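Local coordinates for protein poly-beta-1,6-N-acetyl-D-glucosamine N-deacetylase (Aggregatibacter actinomycetemcomitans, PDB 4U10) that probably removes N-acetyl groups from poly-beta-1,6-N-acetyl-D-glucosamine through its polysaccharide deacetylase domain, and binds zinc, at residues Leu7-Val12 with Leu71-Gly76; Val96-Ser101 with Glu140-Thr145. All blocks are in the same frame, centred on the assembly; numbering follows the deposited sequence.

Contact 1: Leu7-Val12 with Leu71-Gly76; sequences LAYHSV and LSFDDG. With ZN (zinc ion), chain D; ZN (zinc ion), chain C.
Y9 and F73 lie side by side on two parallel strands of the deacetylase sheet. Their ring planes are nearly parallel, at 17°, but slid apart, with centroids 5.2 Å from each other, so they barely overlap; the closest touch is instead Y9 CB against F73 CD2 at 3.4 Å. The Y9 hydroxyl ends on H37, while helix 79-91 packs on F73 through M80 and I84. On the same face L7 and L71 lie alongside each other, methyl to methyl.

S72 points from the other face. Its OG, turned between backbone N and carbonyl carbon (chi1 63°), lies 2.6 Å from L7 O and approaches from above the carbonyl plane, whereas S72 N bonds to that same oxygen almost along the C=O axis. Two donors thus grip one buried carbonyl.

Beyond the last bridge, H10 and D74 meet at a zinc ion, imidazole and carboxylate planes 86° apart. H10 NE2 binds it at 2.2 Å and D74 OD2 at 2.1 Å; R247 forms a salt bridge with D74 OD1. D75 OD1 takes a second zinc at 1.9 Å, and one water joins both ions. In NodB-type deacetylases the Asp-His-His metal is usually the catalytic one and the first aspartate of the Asp-Asp pair commonly the base, so the zinc on H10 and D74 would occupy that position and could be inhibitory.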
loop_
_atom_site.group_PDB
_atom_site.type_symbol
_atom_site.label_atom_id
_atom_site.label_comp_id
_atom_site.label_asym_id
_atom_site.label_seq_id
_atom_site.Cartn_x
_atom_site.Cartn_y
_atom_site.Cartn_z
ATOM N N LEU A 7 7.354 -7.003 -1.770
ATOM C CA LEU A 7 6.570 -7.040 -3.004
ATOM C C LEU A 7 5.313 -6.182 -2.911
ATOM O O LEU A 7 4.591 -6.227 -1.910
ATOM C CB LEU A 7 6.174 -8.436 -3.378
ATOM C CG LEU A 7 7.245 -9.576 -3.422
ATOM C CD1 LEU A 7 6.652 -10.888 -3.971
ATOM C CD2 LEU A 7 8.448 -9.118 -4.241
ATOM N N ALA A 8 5.033 -5.396 -3.946
ATOM C CA ALA A 8 3.829 -4.523 -3.927
ATOM C C ALA A 8 2.751 -5.002 -4.896
ATOM O O ALA A 8 2.913 -4.889 -6.125
ATOM C CB ALA A 8 4.226 -3.072 -4.262
ATOM N N TYR A 9 1.614 -5.426 -4.368
ATOM C CA TYR A 9 0.491 -5.919 -5.130
ATOM C C TYR A 9 -0.669 -4.934 -5.015
ATOM O O TYR A 9 -0.653 -4.106 -4.141
ATOM C CB TYR A 9 -0.036 -7.250 -4.574
ATOM C CG TYR A 9 0.889 -8.449 -4.819
ATOM C CD1 TYR A 9 0.789 -9.219 -5.975
ATOM C CD2 TYR A 9 1.817 -8.831 -3.852
ATOM C CE1 TYR A 9 1.668 -10.297 -6.177
ATOM C CE2 TYR A 9 2.663 -9.937 -4.031
ATOM C CZ TYR A 9 2.609 -10.644 -5.157
ATOM O OH TYR A 9 3.502 -11.717 -5.315
ATOM N N HIS A 10 -1.643 -5.019 -5.918
ATOM C CA HIS A 10 -2.872 -4.215 -5.834
ATOM C C HIS A 10 -4.043 -5.182 -5.820
ATOM O O HIS A 10 -4.180 -5.988 -4.852
ATOM C CB HIS A 10 -2.885 -3.184 -6.975
ATOM C CG HIS A 10 -1.821 -2.158 -6.805
ATOM N ND1 HIS A 10 -0.503 -2.407 -7.119
ATOM C CD2 HIS A 10 -1.849 -0.941 -6.235
ATOM C CE1 HIS A 10 0.237 -1.372 -6.791
ATOM N NE2 HIS A 10 -0.557 -0.458 -6.261
ATOM N N SER A 11 -4.873 -5.155 -6.847
ATOM C CA SER A 11 -5.979 -6.091 -6.864
ATOM C C SER A 11 -5.548 -7.435 -7.436
ATOM O O SER A 11 -4.641 -7.508 -8.302
ATOM C CB SER A 11 -7.162 -5.545 -7.618
ATOM O OG SER A 11 -8.273 -6.228 -7.230
ATOM N N VAL A 12 -6.247 -8.469 -6.961
ATOM C CA VAL A 12 -6.075 -9.882 -7.327
ATOM C C VAL A 12 -7.486 -10.485 -7.506
ATOM O O VAL A 12 -8.331 -10.392 -6.640
ATOM C CB VAL A 12 -5.258 -10.711 -6.322
ATOM C CG1 VAL A 12 -5.063 -12.146 -6.838
ATOM C CG2 VAL A 12 -3.875 -10.120 -6.094
ATOM N N LEU A 71 5.129 -8.996 2.125
ATOM C CA LEU A 71 4.111 -8.882 1.077
ATOM C C LEU A 71 3.242 -7.677 1.389
ATOM O O LEU A 71 2.860 -7.541 2.504
ATOM C CB LEU A 71 3.194 -10.113 1.098
ATOM C CG LEU A 71 3.827 -11.474 0.869
ATOM C CD1 LEU A 71 2.796 -12.602 0.980
ATOM C CD2 LEU A 71 4.547 -11.540 -0.453
ATOM N N SER A 72 2.880 -6.855 0.383
ATOM C CA SER A 72 2.091 -5.644 0.582
ATOM C C SER A 72 0.998 -5.470 -0.489
ATOM O O SER A 72 1.229 -5.806 -1.662
ATOM C CB SER A 72 2.987 -4.409 0.665
ATOM O OG SER A 72 3.720 -4.146 -0.529
ATOM N N PHE A 73 -0.197 -5.020 -0.053
ATOM C CA PHE A 73 -1.343 -4.910 -0.931
ATOM C C PHE A 73 -1.927 -3.533 -0.748
ATOM O O PHE A 73 -2.138 -3.076 0.390
ATOM C CB PHE A 73 -2.399 -5.966 -0.655
ATOM C CG PHE A 73 -1.898 -7.363 -0.836
ATOM C CD1 PHE A 73 -1.219 -8.023 0.201
ATOM C CD2 PHE A 73 -2.121 -8.052 -2.025
ATOM C CE1 PHE A 73 -0.717 -9.309 -0.010
ATOM C CE2 PHE A 73 -1.638 -9.318 -2.211
ATOM C CZ PHE A 73 -0.916 -9.943 -1.210
ATOM N N ASP A 74 -2.019 -2.814 -1.862
ATOM C CA ASP A 74 -2.452 -1.412 -1.857
ATOM C C ASP A 74 -3.890 -1.205 -2.352
ATOM O O ASP A 74 -4.302 -1.824 -3.337
ATOM C CB ASP A 74 -1.610 -0.529 -2.773
ATOM C CG ASP A 74 -0.152 -0.377 -2.359
ATOM O OD1 ASP A 74 0.279 -0.854 -1.289
ATOM O OD2 ASP A 74 0.558 0.334 -3.144
ATOM N N ASP A 75 -4.589 -0.290 -1.642
ATOM C CA ASP A 75 -5.694 0.561 -2.080
ATOM C C ASP A 75 -7.003 0.349 -1.340
ATOM O O ASP A 75 -7.765 1.278 -1.230
ATOM C CB ASP A 75 -5.993 0.495 -3.584
ATOM C CG ASP A 75 -4.976 1.171 -4.397
ATOM O OD1 ASP A 75 -3.913 1.563 -3.898
ATOM O OD2 ASP A 75 -5.272 1.351 -5.587
ATOM N N GLY A 76 -7.220 -0.836 -0.786
ATOM C CA GLY A 76 -8.490 -1.149 -0.124
ATOM C C GLY A 76 -9.471 -1.898 -0.957
ATOM O O GLY A 76 -10.642 -1.952 -0.580
HETATM ZN ZN ZN D . 0.135 1.161 -5.019
HETATM ZN ZN ZN C . -2.726 2.970 -4.365
HETATM O O HOH W 1 -1.019 2.791 -5.127
#

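Contact 2: Val96-Ser101 with Glu140-Thr145; sequences VFAPVS and EIASHT. With ZN (zinc ion), chain C.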
loop_
_atom_site.group_PDB
_atom_site.type_symbol
_atom_site.label_atom_id
_atom_site.label_comp_id
_atom_site.label_asym_id
_atom_site.label_seq_id
_atom_site.Cartn_x
_atom_site.Cartn_y
_atom_site.Cartn_z
ATOM N N VAL A 96 1.085 -6.661 4.703
ATOM C CA VAL A 96 0.719 -5.306 4.957
ATOM C C VAL A 96 -0.383 -4.921 3.960
ATOM O O VAL A 96 -0.266 -5.204 2.776
ATOM C CB VAL A 96 1.933 -4.384 4.775
ATOM C CG1 VAL A 96 1.495 -2.937 4.889
ATOM C CG2 VAL A 96 2.989 -4.696 5.811
ATOM N N PHE A 97 -1.438 -4.298 4.446
ATOM C CA PHE A 97 -2.564 -3.865 3.607
ATOM C C PHE A 97 -2.694 -2.340 3.823
ATOM O O PHE A 97 -2.724 -1.880 4.978
ATOM C CB PHE A 97 -3.818 -4.570 4.093
ATOM C CG PHE A 97 -5.102 -4.196 3.378
ATOM C CD1 PHE A 97 -5.175 -4.140 2.004
ATOM C CD2 PHE A 97 -6.290 -4.000 4.108
ATOM C CE1 PHE A 97 -6.393 -3.847 1.388
ATOM C CE2 PHE A 97 -7.520 -3.767 3.463
ATOM C CZ PHE A 97 -7.538 -3.648 2.120
ATOM N N ALA A 98 -2.791 -1.576 2.726
ATOM C CA ALA A 98 -2.880 -0.139 2.771
ATOM C C ALA A 98 -4.128 0.431 2.067
ATOM O O ALA A 98 -4.109 0.898 0.898
ATOM C CB ALA A 98 -1.607 0.466 2.239
ATOM N N PRO A 99 -5.251 0.396 2.808
ATOM C CA PRO A 99 -6.454 0.973 2.234
ATOM C C PRO A 99 -6.499 2.515 2.297
ATOM O O PRO A 99 -6.061 3.131 3.261
ATOM C CB PRO A 99 -7.550 0.322 3.098
ATOM C CG PRO A 99 -6.891 0.343 4.497
ATOM C CD PRO A 99 -5.459 -0.080 4.182
ATOM N N VAL A 100 -7.036 3.160 1.258
ATOM C CA VAL A 100 -7.285 4.547 1.346
ATOM C C VAL A 100 -8.414 4.785 2.345
ATOM O O VAL A 100 -9.524 4.339 2.134
ATOM C CB VAL A 100 -7.659 5.108 -0.013
ATOM C CG1 VAL A 100 -7.942 6.607 0.123
ATOM C CG2 VAL A 100 -6.536 4.857 -1.045
ATOM N N SER A 101 -8.150 5.443 3.469
ATOM C CA SER A 101 -9.165 5.541 4.532
ATOM C C SER A 101 -10.445 6.326 4.240
ATOM O O SER A 101 -11.504 5.976 4.770
ATOM C CB SER A 101 -8.508 5.928 5.843
ATOM O OG SER A 101 -7.640 7.052 5.746
ATOM N N GLU A 140 -1.156 -6.448 8.748
ATOM C CA GLU A 140 -0.836 -5.162 9.331
ATOM C C GLU A 140 -1.544 -4.073 8.484
ATOM O O GLU A 140 -1.434 -4.094 7.243
ATOM C CB GLU A 140 0.675 -4.968 9.223
ATOM C CG GLU A 140 1.222 -3.557 9.497
ATOM C CD GLU A 140 1.750 -3.410 10.897
ATOM O OE1 GLU A 140 2.105 -4.425 11.484
ATOM O OE2 GLU A 140 1.811 -2.304 11.396
ATOM N N ILE A 141 -2.307 -3.192 9.145
ATOM C CA ILE A 141 -2.937 -2.020 8.488
ATOM C C ILE A 141 -2.035 -0.776 8.395
ATOM O O ILE A 141 -1.660 -0.199 9.370
ATOM C CB ILE A 141 -4.278 -1.655 9.120
ATOM C CG1 ILE A 141 -5.093 -2.901 9.358
ATOM C CG2 ILE A 141 -5.060 -0.747 8.168
ATOM C CD1 ILE A 141 -5.270 -3.798 8.114
ATOM N N ALA A 142 -1.668 -0.408 7.176
ATOM C CA ALA A 142 -0.921 0.804 6.917
ATOM C C ALA A 142 -1.803 1.858 6.307
ATOM O O ALA A 142 -2.856 1.567 5.743
ATOM C CB ALA A 142 0.198 0.504 5.984
ATOM N N SER A 143 -1.338 3.091 6.352
ATOM C CA SER A 143 -2.017 4.166 5.642
ATOM C C SER A 143 -1.615 4.203 4.196
ATOM O O SER A 143 -0.451 3.847 3.827
ATOM C CB SER A 143 -1.640 5.496 6.283
ATOM O OG SER A 143 -2.249 6.581 5.655
ATOM N N HIS A 144 -2.544 4.747 3.377
ATOM C CA HIS A 144 -2.329 5.042 1.963
ATOM C C HIS A 144 -3.012 6.386 1.684
ATOM O O HIS A 144 -3.505 6.633 0.573
ATOM C CB HIS A 144 -2.984 3.951 1.133
ATOM C CG HIS A 144 -2.466 3.781 -0.270
ATOM N ND1 HIS A 144 -1.136 3.884 -0.627
ATOM C CD2 HIS A 144 -3.104 3.304 -1.361
ATOM C CE1 HIS A 144 -0.997 3.559 -1.891
ATOM N NE2 HIS A 144 -2.178 3.181 -2.352
ATOM N N THR A 145 -2.891 7.287 2.663
ATOM C CA THR A 145 -3.478 8.637 2.752
ATOM C C THR A 145 -4.949 8.507 3.061
ATOM O O THR A 145 -5.460 7.421 3.022
ATOM C CB THR A 145 -3.252 9.554 1.502
ATOM O OG1 THR A 145 -4.118 9.116 0.462
ATOM C CG2 THR A 145 -1.801 9.421 1.014
HETATM ZN ZN ZN C . -2.726 2.970 -4.365
HETATM O O HOH W 2 -5.183 5.234 4.627
HETATM O O HOH W 1 -1.019 2.791 -5.127
#
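F97 and I141 lie side by side on neighbouring parallel strands, 95-99 and 139-141, of the NodB-type deacetylase domain, in this family a distorted beta/alpha barrel. I141 CD1 reaches the edge of the F97 ring near its plane, 4.1 Å from CD2, and P99 CD sits over one face of that ring, offset toward the rim. P99 also crosses I141 at about a right angle, its CD 4.1 Å from I141 CG2. Helix 127-135 packs on this cluster through M133 and V130. On the opposite face V96 and E140 are likewise alongside, CG2 of V96 touching E140 CB, while the carboxylate of E140 bends off to a salt bridge with R204.

Two backbone bonds hold the strands, F97 N to E140 O and A142 N to F97 O, each 2.8 Å long. Past them the segments stay side by side in the same register, but regular pairing gives way to a bridging water, which donates to P99 O and T145 O and accepts from H144 N, and to a weak bond from S101 N to T145 O. S143 OG accepts from T145 N, forming an ST turn, and also hydrogen-bonds to S191 OG on helix 177-199.

The CB of H144 is directed at segment 96-101, 3.3 Å from A98 O, and chi1 -158° carries the ring past that oxygen to the metal. V100 CG2 crosses obliquely to meet CD2. ND1 hydrogen-bonds to V207 O, while H144 NE2 binds the zinc ion shared with D75 and H149 at 2.1 Å.

How the contacts relate
From the N terminus, strand 3-13 supplies the first half of contact 1, and the chain passes through helices 31-42 and 51-58 before strand 68-75 closes that loop. Helix 79-91 then leads to strand 95-99, where contact 2 opens; helix 127-135 lies on the way to its closure at 139-141. The two loops follow in series, neither nested nor crossed. Because strands 68-75 and 95-99 are neighbours, the contacts join into one run of four parallel strands, linked by probable hydrogen bonds such as D75 N to A98 O. At the C-terminal ends of these strands, D75 from contact 1 and H144 from contact 2 share a zinc ion and its water.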